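Local atomic coordinates of DNA protection during starvation protein (Agrobacterium tumefaciens, PDB entry 1O9R), a protein that oxidises iron(II) with hydrogen peroxide and stores the iron(III) mineral inside a hollow dodecamer, protecting DNA from oxidative damage without binding it. Residues Lys15-Leu26 and Ala70-Leu81. Numbering follows the deposited sequence.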
ATOM      1  N   LYS A  15      41.245   7.010  -6.677  1.00 17.39           N
ATOM      2  CA  LYS A  15      40.155   6.954  -7.664  1.00 15.99           C
ATOM      3  C   LYS A  15      40.509   5.985  -8.785  1.00 19.11           C
ATOM      4  O   LYS A  15      39.681   5.137  -9.199  1.00 17.90           O
ATOM      5  CB  LYS A  15      39.832   8.306  -8.247  1.00 16.68           C
ATOM      6  CG  LYS A  15      39.188   9.337  -7.311  1.00 16.92           C
ATOM      7  CD  LYS A  15      38.924  10.594  -8.133  1.00 18.01           C
ATOM      8  CE  LYS A  15      38.071  11.609  -7.366  1.00 19.69           C
ATOM      9  NZ  LYS A  15      38.907  12.669  -6.771  1.00 23.06           N
ATOM     10  N   SER A  16      41.723   6.107  -9.342  1.00 18.36           N
ATOM     11  CA  SER A  16      42.047   5.203 -10.464  1.00 19.63           C
ATOM     12  C   SER A  16      42.037   3.751 -10.036  1.00 18.74           C
ATOM     13  O   SER A  16      41.510   2.844 -10.750  1.00 18.76           O
ATOM     14  CB  SER A  16      43.474   5.632 -10.918  1.00 23.05           C
ATOM     15  OG  SER A  16      43.893   4.854 -12.050  1.00 30.73           O
ATOM     16  N   THR A  17      42.632   3.436  -8.889  1.00 17.38           N
ATOM     17  CA  THR A  17      42.655   2.053  -8.415  1.00 17.55           C
ATOM     18  C   THR A  17      41.226   1.496  -8.253  1.00 15.54           C
ATOM     19  O   THR A  17      40.894   0.379  -8.649  1.00 18.05           O
ATOM     20  CB  THR A  17      43.370   1.916  -7.067  1.00 18.68           C
ATOM     21  OG1 THR A  17      44.766   2.344  -7.296  1.00 21.94           O
ATOM     22  CG2 THR A  17      43.389   0.552  -6.414  1.00 20.06           C
ATOM     23  N   VAL A  18      40.433   2.330  -7.565  1.00 16.70           N
ATOM     24  CA  VAL A  18      39.097   1.772  -7.224  1.00 15.70           C
ATOM     25  C   VAL A  18      38.237   1.714  -8.473  1.00 14.36           C
ATOM     26  O   VAL A  18      37.398   0.781  -8.589  1.00 15.40           O
ATOM     27  CB  VAL A  18      38.455   2.558  -6.108  1.00 19.66           C
ATOM     28  CG1 VAL A  18      37.014   2.192  -5.886  1.00 22.22           C
ATOM     29  CG2 VAL A  18      39.268   2.333  -4.810  1.00 18.66           C
ATOM     30  N   ILE A  19      38.297   2.647  -9.437  1.00 15.32           N
ATOM     31  CA  ILE A  19      37.553   2.483 -10.691  1.00 13.67           C
ATOM     32  C   ILE A  19      37.877   1.147 -11.320  1.00 15.65           C
ATOM     33  O   ILE A  19      36.989   0.446 -11.818  1.00 15.55           O
ATOM     34  CB  ILE A  19      37.885   3.680 -11.630  1.00 15.43           C
ATOM     35  CG1 ILE A  19      37.153   4.926 -11.056  1.00 16.28           C
ATOM     36  CG2 ILE A  19      37.478   3.362 -13.071  1.00 15.62           C
ATOM     37  CD1 ILE A  19      37.668   6.190 -11.763  1.00 18.21           C
ATOM     38  N   GLY A  20      39.170   0.719 -11.342  1.00 15.15           N
ATOM     39  CA  GLY A  20      39.503  -0.581 -11.917  1.00 16.02           C
ATOM     40  C   GLY A  20      38.849  -1.760 -11.214  1.00 14.38           C
ATOM     41  O   GLY A  20      38.329  -2.674 -11.832  1.00 15.07           O
ATOM     42  N   ILE A  21      38.840  -1.692  -9.866  1.00 14.08           N
ATOM     43  CA  ILE A  21      38.201  -2.731  -9.058  1.00 14.36           C
ATOM     44  C   ILE A  21      36.685  -2.769  -9.362  1.00 15.88           C
ATOM     45  O   ILE A  21      36.134  -3.868  -9.489  1.00 15.67           O
ATOM     46  CB  ILE A  21      38.450  -2.461  -7.573  1.00 16.66           C
ATOM     47  CG1 ILE A  21      39.966  -2.567  -7.238  1.00 17.20           C
ATOM     48  CG2 ILE A  21      37.693  -3.438  -6.688  1.00 18.74           C
ATOM     49  CD1 ILE A  21      40.212  -1.958  -5.852  1.00 17.86           C
ATOM     50  N   LEU A  22      36.047  -1.629  -9.384  1.00 14.92           N
ATOM     51  CA  LEU A  22      34.585  -1.564  -9.626  1.00 14.39           C
ATOM     52  C   LEU A  22      34.274  -2.063 -11.029  1.00 13.60           C
ATOM     53  O   LEU A  22      33.370  -2.891 -11.121  1.00 14.16           O
ATOM     54  CB  LEU A  22      34.171  -0.099  -9.512  1.00 14.19           C
ATOM     55  CG  LEU A  22      34.155   0.487  -8.081  1.00 14.61           C
ATOM     56  CD1 LEU A  22      34.204   2.003  -8.080  1.00 14.61           C
ATOM     57  CD2 LEU A  22      32.865  -0.001  -7.389  1.00 13.78           C
ATOM     58  N   ASN A  23      34.964  -1.574 -12.090  1.00 14.60           N
ATOM     59  CA  ASN A  23      34.551  -2.065 -13.416  1.00 14.09           C
ATOM     60  C   ASN A  23      34.846  -3.546 -13.548  1.00 14.74           C
ATOM     61  O   ASN A  23      34.116  -4.221 -14.298  1.00 14.78           O
ATOM     62  CB  ASN A  23      35.275  -1.245 -14.498  1.00 16.15           C
ATOM     63  CG  ASN A  23      34.470  -0.052 -14.953  1.00 15.69           C
ATOM     64  OD1 ASN A  23      33.216  -0.084 -14.945  1.00 16.83           O
ATOM     65  ND2 ASN A  23      35.088   1.045 -15.380  1.00 15.90           N
ATOM     66  N   GLU A  24      35.944  -4.029 -12.942  1.00 14.79           N
ATOM     67  CA  GLU A  24      36.155  -5.482 -13.050  1.00 14.69           C
ATOM     68  C   GLU A  24      35.045  -6.275 -12.410  1.00 15.97           C
ATOM     69  O   GLU A  24      34.459  -7.237 -12.958  1.00 16.51           O
ATOM     70  CB  GLU A  24      37.515  -5.757 -12.363  1.00 16.28           C
ATOM     71  CG  GLU A  24      37.805  -7.272 -12.373  1.00 20.19           C
ATOM     72  CD  GLU A  24      39.030  -7.562 -11.507  1.00 24.32           C
ATOM     73  OE1 GLU A  24      38.982  -7.440 -10.285  1.00 27.86           O
ATOM     74  OE2 GLU A  24      40.016  -7.910 -12.176  1.00 27.08           O
ATOM     75  N   SER A  25      34.646  -5.871 -11.189  1.00 15.07           N
ATOM     76  CA  SER A  25      33.533  -6.524 -10.509  1.00 15.24           C
ATOM     77  C   SER A  25      32.218  -6.360 -11.276  1.00 14.76           C
ATOM     78  O   SER A  25      31.454  -7.340 -11.314  1.00 15.75           O
ATOM     79  CB  SER A  25      33.337  -5.880  -9.126  1.00 16.84           C
ATOM     80  OG  SER A  25      34.437  -6.206  -8.270  1.00 24.26           O
ATOM     81  N   LEU A  26      31.976  -5.192 -11.864  1.00 14.46           N
ATOM     82  CA  LEU A  26      30.712  -4.991 -12.574  1.00 14.94           C
ATOM     83  C   LEU A  26      30.525  -6.018 -13.668  1.00 13.89           C
ATOM     84  O   LEU A  26      29.433  -6.521 -13.878  1.00 14.89           O
ATOM     85  CB  LEU A  26      30.737  -3.568 -13.158  1.00 13.92           C
ATOM     86  CG  LEU A  26      29.507  -3.165 -14.002  1.00 14.01           C
ATOM     87  CD1 LEU A  26      28.261  -3.219 -13.114  1.00 14.16           C
ATOM     88  CD2 LEU A  26      29.710  -1.766 -14.583  1.00 14.98           C
ATOM     89  N   ALA A  70      28.351   0.397 -10.648  1.00 12.76           N
ATOM     90  CA  ALA A  70      28.546   1.245 -11.804  1.00 13.01           C
ATOM     91  C   ALA A  70      28.453   2.714 -11.448  1.00 14.50           C
ATOM     92  O   ALA A  70      29.198   3.542 -11.977  1.00 13.57           O
ATOM     93  CB  ALA A  70      27.482   0.863 -12.851  1.00 12.40           C
ATOM     94  N   GLU A  71      27.422   3.055 -10.640  1.00 12.86           N
ATOM     95  CA  GLU A  71      27.284   4.476 -10.260  1.00 12.39           C
ATOM     96  C   GLU A  71      28.529   4.943  -9.497  1.00 13.25           C
ATOM     97  O   GLU A  71      28.861   6.142  -9.683  1.00 13.01           O
ATOM     98  CB  GLU A  71      26.043   4.660  -9.372  1.00 14.23           C
ATOM     99  CG  GLU A  71      24.696   4.350 -10.037  1.00 19.30           C
ATOM    100  CD  GLU A  71      23.561   4.524  -8.996  1.00 20.75           C
ATOM    101  OE1 GLU A  71      23.758   4.626  -7.779  1.00 25.33           O
ATOM    102  OE2 GLU A  71      22.428   4.316  -9.459  1.00 28.89           O
ATOM    103  N   ARG A  72      29.135   4.088  -8.701  1.00 13.82           N
ATOM    104  CA  ARG A  72      30.356   4.543  -7.978  1.00 13.28           C
ATOM    105  C   ARG A  72      31.466   4.829  -8.947  1.00 13.32           C
ATOM    106  O   ARG A  72      32.188   5.799  -8.631  1.00 14.48           O
ATOM    107  CB  ARG A  72      30.723   3.450  -6.963  1.00 13.97           C
ATOM    108  CG  ARG A  72      31.839   3.876  -6.001  1.00 14.43           C
ATOM    109  CD  ARG A  72      31.421   5.173  -5.230  1.00 14.39           C
ATOM    110  NE  ARG A  72      32.516   5.411  -4.260  1.00 13.85           N
ATOM    111  CZ  ARG A  72      32.586   6.593  -3.623  1.00 13.89           C
ATOM    112  NH1 ARG A  72      31.704   7.553  -3.820  1.00 13.80           N
ATOM    113  NH2 ARG A  72      33.578   6.784  -2.716  1.00 14.88           N
ATOM    114  N   VAL A  73      31.627   4.038 -10.018  1.00 13.15           N
ATOM    115  CA  VAL A  73      32.668   4.384 -10.995  1.00 14.22           C
ATOM    116  C   VAL A  73      32.454   5.802 -11.439  1.00 15.06           C
ATOM    117  O   VAL A  73      33.420   6.625 -11.581  1.00 14.86           O
ATOM    118  CB  VAL A  73      32.519   3.432 -12.194  1.00 14.32           C
ATOM    119  CG1 VAL A  73      33.397   3.958 -13.355  1.00 15.95           C
ATOM    120  CG2 VAL A  73      32.871   2.005 -11.822  1.00 15.21           C
ATOM    121  N   VAL A  74      31.238   6.178 -11.832  1.00 13.21           N
ATOM    122  CA  VAL A  74      31.010   7.510 -12.398  1.00 13.41           C
ATOM    123  C   VAL A  74      31.155   8.607 -11.373  1.00 15.81           C
ATOM    124  O   VAL A  74      31.616   9.711 -11.697  1.00 17.37           O
ATOM    125  CB  VAL A  74      29.636   7.550 -13.119  1.00 15.28           C
ATOM    126  CG1 VAL A  74      29.695   6.475 -14.255  1.00 18.20           C
ATOM    127  CG2 VAL A  74      28.388   7.193 -12.399  1.00 23.06           C
ATOM    128  N   GLN A  75      30.754   8.331 -10.132  1.00 14.38           N
ATOM    129  CA  GLN A  75      30.946   9.290  -9.056  1.00 14.22           C
ATOM    130  C   GLN A  75      32.429   9.657  -8.944  1.00 16.02           C
ATOM    131  O   GLN A  75      32.704  10.803  -8.565  1.00 18.86           O
ATOM    132  CB  GLN A  75      30.491   8.706  -7.709  1.00 15.31           C
ATOM    133  CG  GLN A  75      28.952   8.648  -7.623  1.00 14.17           C
ATOM    134  CD  GLN A  75      28.515   7.686  -6.552  1.00 14.43           C
ATOM    135  OE1 GLN A  75      29.126   7.533  -5.512  1.00 14.99           O
ATOM    136  NE2 GLN A  75      27.443   6.918  -6.830  1.00 15.03           N
ATOM    137  N   LEU A  76      33.314   8.718  -9.166  1.00 15.00           N
ATOM    138  CA  LEU A  76      34.768   8.959  -9.052  1.00 16.29           C
ATOM    139  C   LEU A  76      35.304   9.538 -10.339  1.00 17.33           C
ATOM    140  O   LEU A  76      36.564   9.626 -10.367  1.00 19.68           O
ATOM    141  CB  LEU A  76      35.435   7.694  -8.563  1.00 17.07           C
ATOM    142  CG  LEU A  76      34.970   7.185  -7.192  1.00 19.31           C
ATOM    143  CD1 LEU A  76      35.720   5.896  -6.869  1.00 21.44           C
ATOM    144  CD2 LEU A  76      35.174   8.245  -6.116  1.00 19.47           C
ATOM    145  N   GLY A  77      34.519   9.885 -11.334  1.00 16.56           N
ATOM    146  CA  GLY A  77      35.043  10.527 -12.548  1.00 16.97           C
ATOM    147  C   GLY A  77      35.319   9.510 -13.637  1.00 19.31           C
ATOM    148  O   GLY A  77      35.900   9.924 -14.658  1.00 19.76           O
ATOM    149  N   GLY A  78      35.047   8.235 -13.460  1.00 16.89           N
ATOM    150  CA  GLY A  78      35.300   7.216 -14.485  1.00 15.72           C
ATOM    151  C   GLY A  78      34.090   7.030 -15.403  1.00 16.99           C
ATOM    152  O   GLY A  78      33.063   7.698 -15.338  1.00 16.57           O
ATOM    153  N   THR A  79      34.273   6.021 -16.238  1.00 15.91           N
ATOM    154  CA  THR A  79      33.247   5.553 -17.185  1.00 15.19           C
ATOM    155  C   THR A  79      32.836   4.149 -16.783  1.00 13.95           C
ATOM    156  O   THR A  79      33.642   3.220 -16.710  1.00 14.56           O
ATOM    157  CB  THR A  79      33.834   5.539 -18.608  1.00 16.76           C
ATOM    158  OG1 THR A  79      34.233   6.884 -18.928  1.00 18.13           O
ATOM    159  CG2 THR A  79      32.772   5.071 -19.598  1.00 16.06           C
ATOM    160  N   ALA A  80      31.512   3.924 -16.485  1.00 14.48           N
ATOM    161  CA  ALA A  80      31.068   2.590 -16.150  1.00 14.95           C
ATOM    162  C   ALA A  80      31.031   1.742 -17.454  1.00 13.86           C
ATOM    163  O   ALA A  80      30.545   2.267 -18.442  1.00 15.23           O
ATOM    164  CB  ALA A  80      29.677   2.645 -15.507  1.00 14.71           C
ATOM    165  N   LEU A  81      31.576   0.564 -17.319  1.00 13.46           N
ATOM    166  CA  LEU A  81      31.682  -0.341 -18.473  1.00 14.10           C
ATOM    167  C   LEU A  81      30.885  -1.619 -18.283  1.00 15.19           C
ATOM    168  O   LEU A  81      31.253  -2.623 -17.680  1.00 16.41           O
ATOM    169  CB  LEU A  81      33.175  -0.681 -18.715  1.00 14.65           C
ATOM    170  CG  LEU A  81      34.026   0.549 -19.100  1.00 15.37           C
ATOM    171  CD1 LEU A  81      35.523   0.223 -19.076  1.00 17.16           C
ATOM    172  CD2 LEU A  81      33.581   1.076 -20.459  1.00 16.77           C
TER
HETATM  173  O   HOH W   1      33.607  -3.833 -17.008  1.00 17.61           O
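Two antiparallel neighbours of the ferritin-like helical bundle, helices 12-42 and 48-75, pack through L22 and V73 where the second helix ends and its chain turns back along the first; the axes of 15-26 and 70-75 come within 9.0 Å, their N-to-C directions 156° apart. CB of L22 presses on V73 CG2 at 3.4 Å, a short carbon-carbon approach, and CD1 of L22 lies against the aliphatic CG of R72. With chi1 at 168° V73 turns CG1 anti to its backbone N, toward I19 CG2 and N23 ND2, and CG2 toward L22. A Schellman motif with G77 at C' closes helix 48-75, and I19 CD1 sits against the turn, 3.7 Å from G78 N. V18 CG1 meets L76 CD1 and I19 CG1 meets L76 CB, while K15 CD lies 3.4 Å from L76 O. Beyond the turn, the amide of N23 grips the returning chain with both ends: ND2 donates to T79 O (2.9 Å), which lies nearly in the amide plane, and OD1 accepts from L81 N (3.0 Å), which approaches from above the carbonyl plane. Water 1 joins N23 O to L81 O. The returning chain also faces a second subunit, where T79 OG1 and Y101 OH of that chain are hydrogen-bonded. One turn on from N23, L26 CD2 lies between L81 O (3.6 Å) and A70 CB (3.9 Å). A70 precedes E71, which binds iron and forms a salt bridge with K149 of a third subunit.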